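Side-chain contacts in DNA polymerase III, gamma subunit-related protein (Thermotoga maritima, PDB 2GNO), which probably binds DNA, being related to the gamma and delta subunits of the bacterial replicative polymerase DNA polymerase III: residues P31-V34 and S35-L38; T119-W122 and H123-L126; R211-L214 and E215-K219; L183-S186 and L187-E191; K265-S268 and F269-I273. All coordinates share one frame; numbering follows the deposited sequence.

How the contacts relate
All five contacts are local, each between side chains a few residues apart on one piece of chain. Contacts 1 and 2 belong to the parallel sheet region and flank strand 113-119: helix 30-43 packs on it, and the loop 119-126 leaves its end. Their centres lie about 17 Å apart. Contacts 3 and 4 touch, Arg216 joining helix 203-219 to the end of helix 166-189, while contact 5 sits on helix 261-274, its centre about 20 Å from that of contact 3. Contacts 1, 2 and 3 are partly buried, 4 and 5 superficial. Serine hydroxyls bonded to helix carbonyls recur in contacts 1, 4 and 5; contact 2 relies on rings, contact 3 on a salt bridge.

Contact 1: residues P31-V34 and S35-L38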
loop_
_atom_site.group_PDB
_atom_site.type_symbol
_atom_site.label_atom_id
_atom_site.label_comp_id
_atom_site.label_asym_id
_atom_site.label_seq_id
_atom_site.Cartn_x
_atom_site.Cartn_y
_atom_site.Cartn_z
ATOM N N PRO A 31 -8.659 -2.620 0.215
ATOM C CA PRO A 31 -9.370 -2.360 -1.059
ATOM C C PRO A 31 -8.718 -3.051 -2.263
ATOM O O PRO A 31 -9.442 -3.605 -3.092
ATOM C CB PRO A 31 -9.344 -0.840 -1.196
ATOM C CG PRO A 31 -9.264 -0.360 0.265
ATOM C CD PRO A 31 -8.389 -1.365 0.947
ATOM N N ARG A 32 -7.387 -2.990 -2.350
ATOM C CA ARG A 32 -6.619 -3.632 -3.422
ATOM C C ARG A 32 -6.729 -5.155 -3.397
ATOM O O ARG A 32 -6.885 -5.770 -4.446
ATOM C CB ARG A 32 -5.142 -3.257 -3.326
ATOM C CG ARG A 32 -4.801 -1.811 -3.665
ATOM C CD ARG A 32 -3.400 -1.465 -3.181
ATOM N NE ARG A 32 -2.410 -2.443 -3.648
ATOM C CZ ARG A 32 -1.733 -2.401 -4.801
ATOM N NH1 ARG A 32 -1.847 -1.390 -5.645
ATOM N NH2 ARG A 32 -0.884 -3.387 -5.090
ATOM N N GLU A 33 -6.624 -5.748 -2.207
ATOM C CA GLU A 33 -6.717 -7.220 -2.032
ATOM C C GLU A 33 -8.110 -7.778 -2.242
ATOM O O GLU A 33 -8.262 -8.888 -2.757
ATOM C CB GLU A 33 -6.165 -7.640 -0.685
ATOM C CG GLU A 33 -4.677 -7.367 -0.555
ATOM C CD GLU A 33 -3.853 -8.113 -1.568
ATOM O OE1 GLU A 33 -4.089 -9.315 -1.790
ATOM O OE2 GLU A 33 -2.954 -7.494 -2.143
ATOM N N VAL A 34 -9.125 -7.030 -1.836
ATOM C CA VAL A 34 -10.501 -7.429 -2.107
ATOM C C VAL A 34 -10.713 -7.448 -3.648
ATOM O O VAL A 34 -11.323 -8.396 -4.182
ATOM C CB VAL A 34 -11.516 -6.483 -1.424
ATOM C CG1 VAL A 34 -12.943 -6.752 -1.933
ATOM C CG2 VAL A 34 -11.442 -6.655 0.104
ATOM N N SER A 35 -10.214 -6.413 -4.320
ATOM C CA SER A 35 -10.294 -6.270 -5.777
ATOM C C SER A 35 -9.631 -7.435 -6.500
ATOM O O SER A 35 -10.214 -7.991 -7.430
ATOM C CB SER A 35 -9.658 -4.948 -6.254
ATOM O OG SER A 35 -10.260 -3.830 -5.617
ATOM N N LEU A 36 -8.418 -7.779 -6.075
ATOM C CA LEU A 36 -7.648 -8.888 -6.646
ATOM C C LEU A 36 -8.234 -10.278 -6.471
ATOM O O LEU A 36 -8.110 -11.125 -7.344
ATOM C CB LEU A 36 -6.218 -8.875 -6.093
ATOM C CG LEU A 36 -5.336 -7.773 -6.651
ATOM C CD1 LEU A 36 -4.081 -7.610 -5.819
ATOM C CD2 LEU A 36 -4.990 -8.031 -8.100
ATOM N N GLU A 37 -8.842 -10.522 -5.330
ATOM C CA GLU A 37 -9.472 -11.803 -5.043
ATOM C C GLU A 37 -10.903 -11.886 -5.580
ATOM O O GLU A 37 -11.455 -12.951 -5.657
ATOM C CB GLU A 37 -9.484 -12.021 -3.514
ATOM C CG GLU A 37 -8.106 -12.215 -2.911
ATOM C CD GLU A 37 -7.414 -13.490 -3.387
ATOM O OE1 GLU A 37 -8.125 -14.444 -3.763
ATOM O OE2 GLU A 37 -6.167 -13.542 -3.380
ATOM N N LEU A 38 -11.482 -10.777 -6.010
ATOM C CA LEU A 38 -12.869 -10.783 -6.460
ATOM C C LEU A 38 -13.202 -11.673 -7.644
ATOM O O LEU A 38 -14.163 -12.412 -7.573
ATOM C CB LEU A 38 -13.380 -9.349 -6.699
ATOM C CG LEU A 38 -14.857 -9.150 -7.041
ATOM C CD1 LEU A 38 -15.705 -9.753 -5.956
ATOM C CD2 LEU A 38 -15.170 -7.677 -7.141
#
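Ser35 and Pro31 meet through a single carbonyl oxygen that serves two donors, a compact example of how a helical serine can dispose of its hydroxyl inside a protein. Pro31 O takes the hydroxyl of Ser35 at 2.7 Å (OG to O), and the backbone N of Ser35 at 3.2 Å from the same oxygen. The two donors approach from opposite faces of the carbonyl plane, each tilted away from it. What brings the hydroxyl there is its first torsion: with chi1 -56°, OG lies beside its own backbone N and faces back down the helix. Ser35 OG has a second partner in Asn118 ND2 of strand 113-119, which ties helix 30-43 to the sheet it packs against.

One residue further on, Leu36 N gives its hydrogen to Arg32 O at 3.0 Å, while Leu36 CG rests 3.4 Å from that same Arg32 O. Glu37 N bonds to Glu33 O at 3.1 Å. On this outer side the packing is slight: the bent chain of Glu33 brings OE2 to 3.8 Å from Leu36 CD1, carboxylate against methyl. Leu36 also lines a pocket occupied by 2-ethoxyethanol. Arg32 turns elsewhere, its NH1 forming a salt bridge with Asp56.

The hydroxyl of buried Ser35 is thus satisfied by helix and strand together, whereas Glu33 OE1 and Glu37 OE2, 5.0 Å apart on the other side, are like charges that probably repel one another mildly; a sodium ion bound close to the side chain of Glu37 may ease this.

Contact 2: residues T119-W122 and H123-L126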
loop_
_atom_site.group_PDB
_atom_site.type_symbol
_atom_site.label_atom_id
_atom_site.label_comp_id
_atom_site.label_asym_id
_atom_site.label_seq_id
_atom_site.Cartn_x
_atom_site.Cartn_y
_atom_site.Cartn_z
ATOM N N THR A 119 -9.953 2.639 -4.355
ATOM C CA THR A 119 -9.391 3.874 -3.817
ATOM C C THR A 119 -9.768 3.971 -2.356
ATOM O O THR A 119 -10.649 3.262 -1.879
ATOM C CB THR A 119 -9.965 5.138 -4.520
ATOM O OG1 THR A 119 -9.268 6.311 -4.090
ATOM C CG2 THR A 119 -11.476 5.327 -4.234
ATOM N N ARG A 120 -9.095 4.857 -1.656
ATOM C CA ARG A 120 -9.349 5.110 -0.235
ATOM C C ARG A 120 -9.919 6.532 -0.038
ATOM O O ARG A 120 -10.202 6.929 1.085
ATOM C CB ARG A 120 -8.006 5.013 0.486
ATOM C CG ARG A 120 -7.245 3.666 0.311
ATOM C CD ARG A 120 -5.838 3.800 0.828
ATOM N NE ARG A 120 -5.847 4.267 2.220
ATOM C CZ ARG A 120 -4.811 4.810 2.874
ATOM N NH1 ARG A 120 -3.626 5.017 2.285
ATOM N NH2 ARG A 120 -4.975 5.192 4.142
ATOM N N ARG A 121 -10.152 7.238 -1.156
ATOM C CA ARG A 121 -10.555 8.619 -1.196
ATOM C C ARG A 121 -11.749 8.840 -2.159
ATOM O O ARG A 121 -11.569 9.393 -3.236
ATOM C CB ARG A 121 -9.296 9.362 -1.703
ATOM C CG ARG A 121 -7.964 8.787 -1.132
ATOM C CD ARG A 121 -6.697 9.476 -1.566
ATOM N NE ARG A 121 -5.522 8.747 -1.061
ATOM C CZ ARG A 121 -4.245 9.059 -1.303
ATOM N NH1 ARG A 121 -3.914 10.104 -2.072
ATOM N NH2 ARG A 121 -3.275 8.310 -0.778
ATOM N N TRP A 122 -12.963 8.428 -1.778
ATOM C CA TRP A 122 -14.168 8.589 -2.648
ATOM C C TRP A 122 -14.387 10.002 -3.253
ATOM O O TRP A 122 -14.698 10.144 -4.449
ATOM C CB TRP A 122 -15.433 8.115 -1.911
ATOM C CG TRP A 122 -16.766 8.506 -2.544
ATOM C CD1 TRP A 122 -17.573 9.512 -2.146
ATOM C CD2 TRP A 122 -17.428 7.888 -3.652
ATOM N NE1 TRP A 122 -18.704 9.570 -2.922
ATOM C CE2 TRP A 122 -18.637 8.582 -3.863
ATOM C CE3 TRP A 122 -17.119 6.819 -4.480
ATOM C CZ2 TRP A 122 -19.539 8.237 -4.882
ATOM C CZ3 TRP A 122 -18.007 6.471 -5.504
ATOM C CH2 TRP A 122 -19.206 7.184 -5.695
ATOM N N HIS A 123 -14.168 11.030 -2.440
ATOM C CA HIS A 123 -14.359 12.421 -2.881
ATOM C C HIS A 123 -13.258 12.990 -3.823
ATOM O O HIS A 123 -13.471 14.040 -4.437
ATOM C CB HIS A 123 -14.680 13.304 -1.665
ATOM C CG HIS A 123 -15.875 12.815 -0.897
ATOM N ND1 HIS A 123 -15.766 12.092 0.273
ATOM C CD2 HIS A 123 -17.199 12.855 -1.187
ATOM C CE1 HIS A 123 -16.971 11.758 0.702
ATOM N NE2 HIS A 123 -17.858 12.207 -0.169
ATOM N N TYR A 124 -12.110 12.302 -3.944
ATOM C CA TYR A 124 -11.011 12.682 -4.889
ATOM C C TYR A 124 -11.379 12.411 -6.357
ATOM O O TYR A 124 -10.762 12.956 -7.269
ATOM C CB TYR A 124 -9.719 11.890 -4.620
ATOM C CG TYR A 124 -8.797 12.391 -3.531
ATOM C CD1 TYR A 124 -9.277 12.778 -2.283
ATOM C CD2 TYR A 124 -7.414 12.353 -3.717
ATOM C CE1 TYR A 124 -8.403 13.202 -1.279
ATOM C CE2 TYR A 124 -6.539 12.760 -2.726
ATOM C CZ TYR A 124 -7.032 13.183 -1.508
ATOM O OH TYR A 124 -6.148 13.583 -0.528
ATOM N N LEU A 125 -12.344 11.524 -6.577
ATOM C CA LEU A 125 -12.795 11.168 -7.917
ATOM C C LEU A 125 -13.671 12.267 -8.503
ATOM O O LEU A 125 -14.371 12.984 -7.776
ATOM C CB LEU A 125 -13.550 9.826 -7.889
ATOM C CG LEU A 125 -12.759 8.518 -7.686
ATOM C CD1 LEU A 125 -11.600 8.573 -6.690
ATOM C CD2 LEU A 125 -13.749 7.404 -7.328
ATOM N N LEU A 126 -13.613 12.410 -9.822
ATOM C CA LEU A 126 -14.416 13.415 -10.513
ATOM C C LEU A 126 -15.867 12.940 -10.417
ATOM O O LEU A 126 -16.100 11.719 -10.450
ATOM C CB LEU A 126 -14.001 13.530 -11.982
ATOM C CG LEU A 126 -12.548 13.925 -12.271
#
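Arg121 lays its aliphatic chain over one face of the Tyr124 ring. CD stands 3.6 Å from the ring centroid and 17° off the normal, a CH-pi contact, while CB sits 3.5 Å from Tyr124 CD1. The guanidinium continues past the rim, with Tyr124 CE2 near its plane and at its edge; its NE forms a long, weak ion pair with Glu92. Beneath this pair Tyr124 N bonds to Arg121 O at 3.0 Å.

The buried side belongs to Leu125 and Thr119. Their methyls come tip to tip, Thr119 CG2 to Leu125 CD1 at 4.1 Å, against Leu22 of strand 19-24, wider than the close stacking on the exposed side. Here strand 113-119 gives way to an ST turn, in which Thr119 OG1 accepts from Arg121 N at 3.2 Å, followed by a short 3-10 turn toward helix 127-130. Thr119 OG1 also bonds to Glu92 OE1.

Arg121, His123 and Tyr124 make up the solvent side. Trp122 directs the edge of its five-membered ring at the imidazole face of His123 in a T-shaped pair, centroids 4.6 Å apart and planes at 80°. Trp122 CD1 does the touching, and the indole has a cation-pi partner in Arg135.

Contact 3: residues R211-L214 and E215-K219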
loop_
_atom_site.group_PDB
_atom_site.type_symbol
_atom_site.label_atom_id
_atom_site.label_comp_id
_atom_site.label_asym_id
_atom_site.label_seq_id
_atom_site.Cartn_x
_atom_site.Cartn_y
_atom_site.Cartn_z
ATOM N N ARG A 211 12.304 -1.052 10.067
ATOM C CA ARG A 211 12.344 -1.098 11.532
ATOM C C ARG A 211 13.765 -1.365 12.023
ATOM O O ARG A 211 14.248 -0.698 12.939
ATOM C CB ARG A 211 11.389 -2.157 12.101
ATOM C CG ARG A 211 9.927 -1.744 12.104
ATOM C CD ARG A 211 8.997 -2.769 12.762
ATOM N NE ARG A 211 9.370 -3.124 14.145
ATOM C CZ ARG A 211 10.124 -4.170 14.530
ATOM N NH1 ARG A 211 10.660 -5.034 13.667
ATOM N NH2 ARG A 211 10.363 -4.361 15.813
ATOM N N GLU A 212 14.427 -2.336 11.398
ATOM C CA GLU A 212 15.795 -2.685 11.732
ATOM C C GLU A 212 16.791 -1.563 11.460
ATOM O O GLU A 212 17.691 -1.341 12.268
ATOM C CB GLU A 212 16.205 -3.941 10.970
ATOM C CG GLU A 212 17.634 -4.417 11.169
ATOM C CD GLU A 212 17.970 -4.706 12.598
ATOM O OE1 GLU A 212 17.101 -5.167 13.371
ATOM O OE2 GLU A 212 19.146 -4.516 12.937
ATOM N N LEU A 213 16.654 -0.871 10.336
ATOM C CA LEU A 213 17.563 0.224 10.038
ATOM C C LEU A 213 17.383 1.347 11.089
ATOM O O LEU A 213 18.367 1.958 11.506
ATOM C CB LEU A 213 17.325 0.777 8.633
ATOM C CG LEU A 213 18.320 1.867 8.193
ATOM C CD1 LEU A 213 19.742 1.335 8.140
ATOM C CD2 LEU A 213 17.944 2.522 6.901
ATOM N N LEU A 214 16.142 1.621 11.495
ATOM C CA LEU A 214 15.886 2.651 12.502
ATOM C C LEU A 214 16.496 2.309 13.833
ATOM O O LEU A 214 16.998 3.212 14.527
ATOM C CB LEU A 214 14.409 2.909 12.701
ATOM C CG LEU A 214 13.736 3.619 11.546
ATOM C CD1 LEU A 214 12.231 3.584 11.703
ATOM C CD2 LEU A 214 14.247 5.061 11.412
ATOM N N GLU A 215 16.416 1.028 14.197
ATOM C CA GLU A 215 16.981 0.534 15.437
ATOM C C GLU A 215 18.495 0.699 15.412
ATOM O O GLU A 215 19.077 0.993 16.440
ATOM C CB GLU A 215 16.566 -0.934 15.705
ATOM C CG GLU A 215 16.977 -1.511 17.075
ATOM C CD GLU A 215 16.309 -0.841 18.268
ATOM O OE1 GLU A 215 15.415 0.010 18.104
ATOM O OE2 GLU A 215 16.687 -1.172 19.397
ATOM N N ARG A 216 19.130 0.528 14.249
ATOM C CA ARG A 216 20.578 0.727 14.141
ATOM C C ARG A 216 20.930 2.170 14.333
ATOM O O ARG A 216 21.938 2.451 14.963
ATOM C CB ARG A 216 21.130 0.229 12.830
ATOM C CG ARG A 216 21.021 -1.239 12.754
ATOM C CD ARG A 216 21.590 -1.807 11.537
ATOM N NE ARG A 216 21.348 -3.243 11.552
ATOM C CZ ARG A 216 21.845 -4.111 10.684
ATOM N NH1 ARG A 216 22.714 -3.740 9.745
ATOM N NH2 ARG A 216 21.515 -5.389 10.830
ATOM N N PHE A 217 20.139 3.081 13.768
ATOM C CA PHE A 217 20.388 4.492 13.978
ATOM C C PHE A 217 20.109 4.859 15.415
ATOM O O PHE A 217 20.765 5.729 15.930
ATOM C CB PHE A 217 19.626 5.410 13.016
ATOM C CG PHE A 217 20.251 5.490 11.660
ATOM C CD1 PHE A 217 21.402 6.243 11.473
ATOM C CD2 PHE A 217 19.680 4.888 10.579
ATOM C CE1 PHE A 217 21.990 6.347 10.257
ATOM C CE2 PHE A 217 20.274 5.005 9.322
ATOM C CZ PHE A 217 21.419 5.737 9.169
ATOM N N SER A 218 19.134 4.216 16.049
ATOM C CA SER A 218 18.831 4.458 17.458
ATOM C C SER A 218 19.928 3.950 18.428
ATOM O O SER A 218 20.247 4.622 19.413
ATOM C CB SER A 218 17.499 3.783 17.812
ATOM O OG SER A 218 17.125 4.062 19.162
ATOM N N LYS A 219 20.513 2.792 18.139
ATOM C CA LYS A 219 21.512 2.161 19.000
ATOM C C LYS A 219 22.988 2.252 18.633
ATOM O O LYS A 219 23.825 1.868 19.456
ATOM C CB LYS A 219 21.181 0.671 19.135
ATOM C CG LYS A 219 19.821 0.348 19.733
ATOM C CD LYS A 219 19.622 0.888 21.141
ATOM C CE LYS A 219 18.316 0.369 21.725
ATOM N NZ LYS A 219 18.066 0.843 23.110
#
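Arg216 reaches back one helical turn to Glu212, and its course can be followed atom by atom. CB packs on the backbone, 3.5 Å from Leu213 O. CG, set beside its own backbone N by chi1 -67°, lies 3.4 Å from Glu212 O. CD passes alongside the carboxylate, and from CG to NE the chain is fully extended. NE then donates to Glu212 OE2 at 2.9 Å, using the anti lone pair of that oxygen, with the acceptor nearly in the guanidinium plane. NH2 adds a weak bond to the same OE2, at 3.3 Å. The carboxylate stands almost upright to the guanidinium, at 81°, so this salt bridge is held through one oxygen and is not the flat, two-oxygen kind. Glu212 meets it by a bend at chi2 (58°).

On another side of helix 203-219, Leu213 and Phe217 run side by side, CG to CE2 at 3.9 Å, and the phenyl ring continues into an edge-to-face pair with Phe225.

Beyond the bridge, NH2 also bonds to Leu190 O, just past the end of helix 166-189, and NH1 makes a weak hydrogen bond to Thr192 OG1. Glu212 and Arg216 both line the pocket that holds 2-ethoxyethanol. The carboxylate therefore probably helps to orient a guanidinium that joins two helices, and carbonyls at a helix C-terminus would be expected to stabilise its positive charge.

Contact 4: residues L183-S186 and L187-E191; sequences LMES and LKVLE
The backbone from Leu183 to Val189 is helical, with Leu187 N bonded to Leu183 O at 3.2 Å, but the bonding weakens toward Leu190, the first residue to leave helical angles, where Ser186 O receives only weak bonds from the backbone N atoms of Val189 and Leu190.

Leu187 packs back on the preceding turn: its CG is 3.3 Å from Leu183 O, and its CD1 lies 4.4 Å from Leu183 CG. Both leucines continue onto Leu208 of helix 203-219. The hydroxyl of Ser186 shares the same carbonyl. Because chi1 is 62°, OG sits between its own backbone N and carbonyl carbon, from where it donates to Leu183 O at 2.7 Å; it and Leu187 N approach that oxygen from the same face of its plane.

On the outward side Glu185, in one of its two conformers, lies across both Lys188 and Val189, its chain bent at chi2, bringing OE2 to 3.3 Å from Val189 CG2 and OE1 to 3.5 Å from Lys188 CD. The lysine amine is not in contact: NZ stays 5.5 Å from Glu185 OE1, so any attraction between the opposite charges acts at a distance. Lys188 also helps to line the 2-ethoxyethanol pocket.

Such weakening of the bonds marks the C-terminal end of a helix, here helix 166-189 in the region assigned to the AAA+ lid domain.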
loop_
_atom_site.group_PDB
_atom_site.type_symbol
_atom_site.label_atom_id
_atom_site.label_comp_id
_atom_site.label_asym_id
_atom_site.label_seq_id
_atom_site.Cartn_x
_atom_site.Cartn_y
_atom_site.Cartn_z
ATOM N N LEU A 183 12.627 -14.113 11.098
ATOM C CA LEU A 183 12.890 -13.121 10.042
ATOM C C LEU A 183 13.423 -11.833 10.670
ATOM O O LEU A 183 14.315 -11.173 10.121
ATOM C CB LEU A 183 11.623 -12.825 9.213
ATOM C CG LEU A 183 11.737 -11.794 8.077
ATOM C CD1 LEU A 183 12.835 -12.179 7.110
ATOM C CD2 LEU A 183 10.429 -11.623 7.342
HETATM N N MSE A 184 12.850 -11.462 11.811
HETATM C CA MSE A 184 13.300 -10.280 12.544
HETATM C C MSE A 184 14.762 -10.445 12.980
HETATM O O MSE A 184 15.537 -9.493 12.874
HETATM C CB MSE A 184 12.371 -9.985 13.724
HETATM C CG MSE A 184 11.015 -9.515 13.250
HETATM SE SE MSE A 184 9.681 -9.510 14.607
HETATM C CE MSE A 184 10.393 -8.308 15.672
ATOM N N GLU A 185 15.121 -11.645 13.438
ATOM C CA GLU A 185 16.484 -11.948 13.865
ATOM C C GLU A 185 17.470 -12.028 12.693
ATOM O O GLU A 185 18.625 -11.640 12.851
ATOM C CB GLU A 185 16.518 -13.248 14.692
ATOM C CG GLU A 185 17.913 -13.685 15.192
ATOM C CD GLU A 185 18.618 -12.647 16.048
ATOM O OE1 GLU A 185 17.940 -11.888 16.776
ATOM O OE2 GLU A 185 19.863 -12.614 16.011
ATOM N N SER A 186 17.033 -12.538 11.541
ATOM C CA SER A 186 17.903 -12.647 10.353
ATOM C C SER A 186 18.328 -11.234 9.897
ATOM O O SER A 186 19.495 -10.998 9.589
ATOM C CB SER A 186 17.217 -13.432 9.225
ATOM O OG SER A 186 16.031 -12.805 8.769
ATOM N N LEU A 187 17.377 -10.299 9.918
ATOM C CA LEU A 187 17.636 -8.892 9.594
ATOM C C LEU A 187 18.526 -8.244 10.663
ATOM O O LEU A 187 19.317 -7.363 10.347
ATOM C CB LEU A 187 16.318 -8.122 9.503
ATOM C CG LEU A 187 15.377 -8.542 8.376
ATOM C CD1 LEU A 187 13.976 -7.997 8.616
ATOM C CD2 LEU A 187 15.941 -8.126 7.022
ATOM N N LYS A 188 18.381 -8.669 11.920
ATOM C CA LYS A 188 19.195 -8.141 13.031
ATOM C C LYS A 188 20.698 -8.434 12.873
ATOM O O LYS A 188 21.518 -7.622 13.270
ATOM C CB LYS A 188 18.697 -8.674 14.383
ATOM C CG LYS A 188 19.206 -7.899 15.578
ATOM C CD LYS A 188 18.700 -8.450 16.899
ATOM C CE LYS A 188 19.045 -7.509 18.064
ATOM N NZ LYS A 188 20.504 -7.215 18.194
ATOM N N VAL A 189 21.033 -9.581 12.279
ATOM C CA VAL A 189 22.421 -10.030 12.058
ATOM C C VAL A 189 22.969 -9.675 10.659
ATOM O O VAL A 189 24.181 -9.657 10.446
ATOM C CB VAL A 189 22.501 -11.586 12.313
ATOM C CG1 VAL A 189 23.885 -12.185 11.967
ATOM C CG2 VAL A 189 22.118 -11.897 13.776
ATOM N N LEU A 190 22.075 -9.351 9.729
ATOM C CA LEU A 190 22.441 -9.025 8.351
ATOM C C LEU A 190 23.371 -7.819 8.229
ATOM O O LEU A 190 23.281 -6.906 9.014
ATOM C CB LEU A 190 21.150 -8.771 7.559
ATOM C CG LEU A 190 21.176 -8.582 6.059
ATOM C CD1 LEU A 190 21.715 -9.844 5.401
ATOM C CD2 LEU A 190 19.755 -8.292 5.573
ATOM N N GLU A 191 24.262 -7.824 7.240
ATOM C CA GLU A 191 25.209 -6.716 7.023
ATOM C C GLU A 191 24.442 -5.499 6.514
ATOM O O GLU A 191 23.478 -5.666 5.767
ATOM C CB GLU A 191 26.280 -7.097 5.987
ATOM C CG GLU A 191 27.122 -8.341 6.337
#

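Contact 5: residues K265-S268 and F269-I273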
loop_
_atom_site.group_PDB
_atom_site.type_symbol
_atom_site.label_atom_id
_atom_site.label_comp_id
_atom_site.label_asym_id
_atom_site.label_seq_id
_atom_site.Cartn_x
_atom_site.Cartn_y
_atom_site.Cartn_z
ATOM N N LYS A 265 6.737 19.768 18.600
ATOM C CA LYS A 265 7.521 20.397 17.536
ATOM C C LYS A 265 7.952 19.269 16.577
ATOM O O LYS A 265 7.881 19.426 15.374
ATOM C CB LYS A 265 8.780 21.099 18.073
ATOM C CG LYS A 265 9.624 21.749 16.977
ATOM C CD LYS A 265 10.894 22.381 17.490
ATOM C CE LYS A 265 11.666 22.980 16.318
ATOM N NZ LYS A 265 12.971 23.569 16.701
ATOM N N SER A 266 8.450 18.165 17.136
ATOM C CA SER A 266 8.895 17.008 16.344
ATOM C C SER A 266 7.776 16.389 15.522
ATOM O O SER A 266 7.967 16.094 14.348
ATOM C CB SER A 266 9.510 15.943 17.245
ATOM O OG SER A 266 10.668 16.436 17.863
ATOM N N VAL A 267 6.611 16.204 16.136
ATOM C CA VAL A 267 5.442 15.645 15.439
ATOM C C VAL A 267 5.025 16.545 14.296
ATOM O O VAL A 267 4.711 16.044 13.216
ATOM C CB VAL A 267 4.219 15.459 16.378
ATOM C CG1 VAL A 267 2.935 15.102 15.614
ATOM C CG2 VAL A 267 4.495 14.404 17.350
ATOM N N SER A 268 5.002 17.863 14.539
ATOM C CA SER A 268 4.638 18.841 13.506
ATOM C C SER A 268 5.579 18.776 12.324
ATOM O O SER A 268 5.141 18.916 11.189
ATOM C CB SER A 268 4.605 20.267 14.064
ATOM O OG SER A 268 3.556 20.390 14.998
ATOM N N PHE A 269 6.867 18.573 12.600
ATOM C CA PHE A 269 7.888 18.431 11.560
ATOM C C PHE A 269 7.669 17.119 10.793
ATOM O O PHE A 269 7.583 17.126 9.568
ATOM C CB PHE A 269 9.282 18.500 12.180
ATOM C CG PHE A 269 10.403 18.235 11.219
ATOM C CD1 PHE A 269 10.817 19.217 10.332
ATOM C CD2 PHE A 269 11.098 17.022 11.247
ATOM C CE1 PHE A 269 11.878 18.977 9.460
ATOM C CE2 PHE A 269 12.144 16.780 10.370
ATOM C CZ PHE A 269 12.542 17.760 9.489
ATOM N N LEU A 270 7.523 16.011 11.515
ATOM C CA LEU A 270 7.277 14.691 10.902
ATOM C C LEU A 270 6.003 14.694 10.042
ATOM O O LEU A 270 6.039 14.213 8.897
ATOM C CB LEU A 270 7.228 13.599 11.983
ATOM C CG LEU A 270 8.540 13.292 12.729
ATOM C CD1 LEU A 270 8.295 12.483 14.005
ATOM C CD2 LEU A 270 9.532 12.609 11.842
ATOM N N ASP A 271 4.904 15.257 10.564
ATOM C CA ASP A 271 3.639 15.356 9.794
ATOM C C ASP A 271 3.823 16.148 8.503
ATOM O O ASP A 271 3.247 15.792 7.474
ATOM C CB ASP A 271 2.485 16.029 10.582
ATOM C CG ASP A 271 1.816 15.119 11.613
ATOM O OD1 ASP A 271 2.012 13.883 11.611
ATOM O OD2 ASP A 271 1.030 15.661 12.420
ATOM N N SER A 272 4.590 17.232 8.581
ATOM C CA SER A 272 4.872 18.090 7.427
ATOM C C SER A 272 5.627 17.393 6.303
ATOM O O SER A 272 5.307 17.621 5.138
ATOM C CB SER A 272 5.646 19.344 7.852
ATOM O OG SER A 272 4.845 20.151 8.695
ATOM N N ILE A 273 6.593 16.539 6.657
ATOM C CA ILE A 273 7.424 15.795 5.680
ATOM C C ILE A 273 6.587 14.977 4.709
ATOM O O ILE A 273 6.910 14.894 3.527
ATOM C CB ILE A 273 8.429 14.794 6.369
ATOM C CG1 ILE A 273 9.387 15.496 7.346
ATOM C CG2 ILE A 273 9.244 13.976 5.326
ATOM C CD1 ILE A 273 10.126 16.642 6.811
#
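Ser272 and Ser268 are joined by a side-chain bond, from Ser272 OG to Ser268 O at 2.8 Å. The same carbonyl oxygen also accepts from Ser272 N at 3.2 Å, and the two donors arrive from opposite faces of its plane, the amide standing well above it. Rotation about chi1, at -65°, leaves the hydroxyl beside its own backbone N and turned toward the previous turn. Ser268 repeats the habit one turn earlier, its OG being hydrogen-bonded to Gln264 O.

Next come the backbone bonds of helix 261-274. Asp271 N to Val267 O, at 2.8 Å, and Leu270 N to Ser266 O, at 2.9 Å, are both nearly straight, with angles at the hydrogen of 168° and 171°.

Outward from these the packing begins. Val267 and Asp271 lie alongside each other, pointing the same way, with CG1 of the valine 3.8 Å from OD2 of the aspartate, a methyl beside a carboxylate oxygen. Leu270 presses CG to 3.3 Å from Ser266 O, then goes on to Leu253, Ile290 and Trp258. Phe269 is turned so that Ile273 CD1 lies over one ring face, toward the rim, and the ring reaches Asn289 and Ile293 of helix 283-298.

The chemistry divides along the helix surface: Phe269, Leu270 and Ile273 pack on neighbouring helices, while the hydroxyls of Ser268 and Ser272 bond to carbonyls of their own helix, which meets part of their need for partners.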